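Local structure of regulating synaptic membrane exocytosis protein 2 (Rattus norvegicus, 2CJS) at residues P10-D22 with Y30-R42. The protein probably acts as a presynaptic scaffold that binds Rab3 and takes part in regulating synaptic vesicle exocytosis, here represented by its zinc-finger domain. Sequence-based numbering, arbitrary orientation. Where two conformers were deposited one is given.
Sequences PTCGICHKTKFAD and YCQTKFCARCGGR. With ZN (zinc ion), chain L; ZN (zinc ion), chain M; EDO (1,2-ethanediol), chain O; EDO (1,2-ethanediol), chain N.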
loop_
_atom_site.group_PDB
_atom_site.type_symbol
_atom_site.label_atom_id
_atom_site.label_comp_id
_atom_site.label_asym_id
_atom_site.label_seq_id
_atom_site.Cartn_x
_atom_site.Cartn_y
_atom_site.Cartn_z
ATOM N N PRO C 10 -14.311 -3.792 -10.229
ATOM C CA PRO C 10 -13.320 -3.551 -11.290
ATOM C C PRO C 10 -12.128 -4.555 -11.218
ATOM O O PRO C 10 -11.609 -4.834 -10.120
ATOM C CB PRO C 10 -12.849 -2.101 -11.031
ATOM C CG PRO C 10 -13.402 -1.736 -9.706
ATOM C CD PRO C 10 -14.644 -2.557 -9.496
ATOM N N THR C 11 -11.664 -4.977 -12.381
ATOM C CA THR C 11 -10.706 -6.052 -12.444
ATOM C C THR C 11 -9.687 -5.715 -13.520
ATOM O O THR C 11 -10.052 -5.110 -14.549
ATOM C CB THR C 11 -11.415 -7.317 -12.798
ATOM O OG1 THR C 11 -12.378 -7.624 -11.768
ATOM C CG2 THR C 11 -10.417 -8.441 -12.987
ATOM N N CYS C 12 -8.438 -6.123 -13.289
ATOM C CA CYS C 12 -7.330 -5.795 -14.181
ATOM C C CYS C 12 -7.721 -6.139 -15.639
ATOM O O CYS C 12 -8.187 -7.234 -15.905
ATOM C CB CYS C 12 -6.113 -6.607 -13.735
ATOM S SG CYS C 12 -4.712 -6.390 -14.886
ATOM N N GLY C 13 -7.485 -5.202 -16.557
ATOM C CA GLY C 13 -7.851 -5.398 -17.977
ATOM C C GLY C 13 -6.875 -6.269 -18.753
ATOM O O GLY C 13 -7.087 -6.551 -19.931
ATOM N N ILE C 14 -5.807 -6.707 -18.091
ATOM C CA ILE C 14 -4.826 -7.623 -18.666
ATOM C C ILE C 14 -5.019 -9.055 -18.238
ATOM O O ILE C 14 -5.188 -9.938 -19.088
ATOM C CB ILE C 14 -3.352 -7.171 -18.345
ATOM C CG1 ILE C 14 -3.110 -5.669 -18.635
ATOM C CG2 ILE C 14 -2.299 -8.061 -19.089
ATOM C CD1 ILE C 14 -3.261 -5.251 -20.183
ATOM N N CYS C 15 -4.960 -9.321 -16.916
ATOM C CA CYS C 15 -5.070 -10.698 -16.424
ATOM C C CYS C 15 -6.520 -11.054 -16.156
ATOM O O CYS C 15 -6.893 -12.252 -16.121
ATOM C CB CYS C 15 -4.232 -10.883 -15.134
ATOM S SG CYS C 15 -4.707 -9.945 -13.662
ATOM N N HIS C 16 -7.360 -10.037 -16.010
ATOM C CA HIS C 16 -8.826 -10.266 -15.720
ATOM C C HIS C 16 -9.028 -11.047 -14.399
ATOM O O HIS C 16 -10.019 -11.766 -14.247
ATOM C CB HIS C 16 -9.551 -10.987 -16.901
ATOM C CG HIS C 16 -9.418 -10.255 -18.198
ATOM N ND1 HIS C 16 -9.972 -9.004 -18.401
ATOM C CD2 HIS C 16 -8.740 -10.566 -19.330
ATOM C CE1 HIS C 16 -9.636 -8.579 -19.608
ATOM N NE2 HIS C 16 -8.891 -9.506 -20.191
ATOM N N LYS C 17 -8.116 -10.889 -13.443
ATOM C CA LYS C 17 -8.182 -11.702 -12.255
ATOM C C LYS C 17 -8.110 -10.787 -11.012
ATOM O O LYS C 17 -8.991 -10.857 -10.146
ATOM C CB LYS C 17 -7.096 -12.797 -12.264
ATOM C CG LYS C 17 -7.083 -13.593 -11.005
ATOM C CD LYS C 17 -6.683 -15.054 -11.225
ATOM C CE LYS C 17 -7.380 -15.950 -10.193
ATOM N NZ LYS C 17 -6.567 -17.075 -9.708
ATOM N N THR C 18 -7.098 -9.918 -10.960
ATOM C CA THR C 18 -6.883 -9.064 -9.792
ATOM C C THR C 18 -8.043 -8.073 -9.720
ATOM O O THR C 18 -8.355 -7.434 -10.730
ATOM C CB THR C 18 -5.607 -8.262 -9.955
ATOM O OG1 THR C 18 -4.520 -9.198 -10.076
ATOM C CG2 THR C 18 -5.401 -7.259 -8.740
ATOM N N LYS C 19 -8.596 -7.909 -8.529
ATOM C CA LYS C 19 -9.672 -6.957 -8.340
ATOM C C LYS C 19 -9.079 -5.693 -7.729
ATOM O O LYS C 19 -8.198 -5.738 -6.836
ATOM C CB LYS C 19 -10.709 -7.526 -7.404
ATOM C CG LYS C 19 -11.534 -8.695 -8.005
ATOM C CD LYS C 19 -12.587 -9.080 -6.933
ATOM C CE LYS C 19 -13.356 -10.311 -7.492
ATOM N NZ LYS C 19 -14.463 -10.718 -6.571
ATOM N N PHE C 20 -9.551 -4.544 -8.204
ATOM C CA PHE C 20 -9.030 -3.289 -7.632
ATOM C C PHE C 20 -9.878 -2.737 -6.494
ATOM O O PHE C 20 -11.105 -2.552 -6.671
ATOM C CB PHE C 20 -9.032 -2.191 -8.706
ATOM C CG PHE C 20 -8.169 -2.524 -9.906
ATOM C CD1 PHE C 20 -6.803 -2.613 -9.771
ATOM C CD2 PHE C 20 -8.738 -2.644 -11.182
ATOM C CE1 PHE C 20 -5.951 -2.930 -10.895
ATOM C CE2 PHE C 20 -7.902 -2.907 -12.292
ATOM C CZ PHE C 20 -6.481 -3.040 -12.103
ATOM N N ALA C 21 -9.219 -2.366 -5.389
ATOM C CA ALA C 21 -9.897 -1.500 -4.383
ATOM C C ALA C 21 -10.131 -0.137 -5.033
ATOM O O ALA C 21 -9.508 0.199 -6.020
ATOM C CB ALA C 21 -9.047 -1.363 -3.114
ATOM N N ASP C 22 -11.086 0.631 -4.516
ATOM C CA ASP C 22 -11.394 1.918 -5.146
ATOM C C ASP C 22 -10.160 2.793 -5.350
ATOM O O ASP C 22 -9.384 3.006 -4.435
ATOM C CB ASP C 22 -12.373 2.695 -4.253
ATOM C CG ASP C 22 -13.798 2.107 -4.260
ATOM O OD1 ASP C 22 -14.055 1.123 -4.982
ATOM O OD2 ASP C 22 -14.649 2.672 -3.533
ATOM N N TYR C 30 -0.112 4.344 -22.752
ATOM C CA TYR C 30 -0.331 4.217 -24.203
ATOM C C TYR C 30 -1.784 3.809 -24.545
ATOM O O TYR C 30 -2.479 4.555 -25.205
ATOM C CB TYR C 30 0.641 3.178 -24.754
ATOM C CG TYR C 30 0.817 3.142 -26.286
ATOM C CD1 TYR C 30 0.667 4.288 -27.066
ATOM C CD2 TYR C 30 1.123 1.941 -26.912
ATOM C CE1 TYR C 30 0.860 4.253 -28.494
ATOM C CE2 TYR C 30 1.318 1.871 -28.319
ATOM C CZ TYR C 30 1.172 3.005 -29.090
ATOM O OH TYR C 30 1.396 2.918 -30.457
ATOM N N CYS C 31 -2.225 2.633 -24.089
ATOM C CA CYS C 31 -3.546 2.073 -24.493
ATOM C C CYS C 31 -4.667 2.427 -23.520
ATOM O O CYS C 31 -5.823 2.168 -23.836
ATOM C CB CYS C 31 -3.434 0.556 -24.670
ATOM S SG CYS C 31 -3.362 -0.315 -23.073
ATOM N N GLN C 32 -4.291 2.979 -22.346
ATOM C CA GLN C 32 -5.219 3.402 -21.240
ATOM C C GLN C 32 -5.915 2.274 -20.515
ATOM O O GLN C 32 -6.811 2.530 -19.694
ATOM C CB GLN C 32 -6.244 4.400 -21.764
ATOM C CG GLN C 32 -5.589 5.691 -22.376
ATOM C CD GLN C 32 -4.682 6.460 -21.386
ATOM O OE1 GLN C 32 -4.955 6.472 -20.189
ATOM N NE2 GLN C 32 -3.577 7.083 -21.900
ATOM N N THR C 33 -5.525 1.033 -20.781
ATOM C CA THR C 33 -6.082 -0.103 -20.022
ATOM C C THR C 33 -5.632 -0.047 -18.577
ATOM O O THR C 33 -4.486 0.211 -18.328
ATOM C CB THR C 33 -5.689 -1.445 -20.667
ATOM O OG1 THR C 33 -6.184 -1.453 -22.010
ATOM C CG2 THR C 33 -6.286 -2.616 -19.900
ATOM N N LYS C 34 -6.550 -0.285 -17.630
ATOM C CA LYS C 34 -6.178 -0.276 -16.196
ATOM C C LYS C 34 -5.596 -1.641 -15.816
ATOM O O LYS C 34 -6.190 -2.668 -16.129
ATOM C CB LYS C 34 -7.385 0.078 -15.305
ATOM C CG LYS C 34 -6.957 0.384 -13.862
ATOM C CD LYS C 34 -8.180 0.754 -12.982
ATOM C CE LYS C 34 -8.712 2.073 -13.442
ATOM N NZ LYS C 34 -9.998 2.288 -12.684
ATOM N N PHE C 35 -4.404 -1.636 -15.206
ATOM C CA PHE C 35 -3.745 -2.865 -14.942
ATOM C C PHE C 35 -3.253 -2.956 -13.509
ATOM O O PHE C 35 -3.003 -1.933 -12.840
ATOM C CB PHE C 35 -2.572 -3.095 -15.948
ATOM C CG PHE C 35 -1.447 -2.098 -15.846
ATOM C CD1 PHE C 35 -0.403 -2.283 -14.886
ATOM C CD2 PHE C 35 -1.402 -0.994 -16.709
ATOM C CE1 PHE C 35 0.713 -1.404 -14.788
ATOM C CE2 PHE C 35 -0.322 -0.064 -16.601
ATOM C CZ PHE C 35 0.747 -0.259 -15.673
ATOM N N CYS C 36 -3.072 -4.204 -13.071
ATOM C CA CYS C 36 -2.555 -4.515 -11.704
ATOM C C CYS C 36 -1.033 -4.682 -11.716
ATOM O O CYS C 36 -0.385 -4.664 -12.798
ATOM C CB CYS C 36 -3.269 -5.783 -11.138
ATOM S SG CYS C 36 -2.503 -7.326 -11.746
ATOM N N ALA C 37 -0.437 -4.801 -10.522
ATOM C CA ALA C 37 1.051 -4.834 -10.362
ATOM C C ALA C 37 1.729 -5.973 -11.093
ATOM O O ALA C 37 2.940 -5.925 -11.323
ATOM C CB ALA C 37 1.484 -4.818 -8.843
ATOM N N ARG C 38 0.983 -7.022 -11.431
ATOM C CA ARG C 38 1.613 -8.145 -12.165
ATOM C C ARG C 38 1.665 -7.885 -13.651
ATOM O O ARG C 38 2.308 -8.649 -14.396
ATOM C CB ARG C 38 0.813 -9.442 -11.991
ATOM C CG ARG C 38 1.002 -10.078 -10.657
ATOM C CD ARG C 38 0.053 -11.289 -10.536
ATOM N NE ARG C 38 0.343 -12.077 -9.326
ATOM C CZ ARG C 38 -0.282 -13.214 -9.012
ATOM N NH1 ARG C 38 -1.251 -13.671 -9.810
ATOM N NH2 ARG C 38 0.043 -13.889 -7.909
ATOM N N CYS C 39 0.988 -6.831 -14.118
ATOM C CA CYS C 39 0.616 -6.785 -15.529
ATOM C C CYS C 39 1.137 -5.549 -16.244
ATOM O O CYS C 39 0.675 -5.241 -17.377
ATOM C CB CYS C 39 -0.912 -6.846 -15.622
ATOM S SG CYS C 39 -1.548 -8.514 -15.232
ATOM N N GLY C 40 2.094 -4.858 -15.646
ATOM C CA GLY C 40 2.694 -3.712 -16.357
ATOM C C GLY C 40 3.694 -3.065 -15.403
ATOM O O GLY C 40 3.986 -3.633 -14.331
ATOM N N GLY C 41 4.304 -1.946 -15.798
ATOM C CA GLY C 41 5.312 -1.342 -14.886
ATOM C C GLY C 41 5.321 0.152 -15.104
ATOM O O GLY C 41 4.435 0.697 -15.733
ATOM N N ARG C 42 6.361 0.781 -14.570
ATOM C CA ARG C 42 6.439 2.240 -14.477
ATOM C C ARG C 42 7.773 2.667 -15.082
ATOM O O ARG C 42 8.787 1.982 -14.888
ATOM C CB ARG C 42 6.407 2.603 -12.980
ATOM C CG ARG C 42 6.349 4.102 -12.759
ATOM C CD ARG C 42 6.580 4.472 -11.262
ATOM N NE ARG C 42 7.862 3.967 -10.719
ATOM C CZ ARG C 42 8.178 4.066 -9.427
ATOM N NH1 ARG C 42 7.315 4.641 -8.599
ATOM N NH2 ARG C 42 9.339 3.597 -8.956
HETATM ZN ZN ZN L . -3.354 -8.030 -13.853
HETATM ZN ZN ZN M . -1.079 -0.750 -22.765
HETATM C C1 EDO O . -11.803 1.627 -9.248
HETATM O O1 EDO O . -11.867 2.926 -8.582
HETATM C C2 EDO O . -10.399 1.067 -9.560
HETATM O O2 EDO O . -9.406 2.082 -9.699
HETATM C C1 EDO N . -3.218 7.975 -26.014
HETATM O O1 EDO N . -3.618 6.922 -25.132
HETATM C C2 EDO N . -2.005 8.608 -25.387
HETATM O O2 EDO N . -0.899 7.682 -25.459
#
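Cys12 and Cys15 from one CxxC knuckle and Cys36 and Cys39 from another close on a single zinc ion, the first of two Cys4 sites in this RIM zinc finger; Cys31 belongs to the second, with Cys28, Cys54 and Cys57. The SG atoms of Cys12, Cys15, Cys36 and Cys39 bind the zinc ion at 2.3 to 2.4 Å. Cys12 SG, swung anti to its own backbone N (chi1 175°), also takes the N-H of Cys36 across the contact at 3.3 Å, and those of Ile14 and Cys15 from its own turn; such donors would be expected to temper the thiolate's charge. Gly13 N donates to Lys34 O at 2.9 Å, the second hydrogen bond across the contact.

Phe20 packs on the second shell, presenting its rim to the backbone, with Phe35 C and Cys36 N near the ring plane, while CE1 packs on Cys36 CB. Lys34 runs past in the opposite direction and lays its CD over one face of the Phe20 ring, a CH-pi contact 4.1 Å from the ring centroid. With an alanine in place of Phe20, the Lys34 methylenes would probably lose the face they lie on and Cys36 CB its aromatic neighbour. On another flank Ile14 packs CB against Cys39 CB and runs CG1 alongside Phe35 CB, and its CD1 ends 4.0 Å from Thr33 CG2.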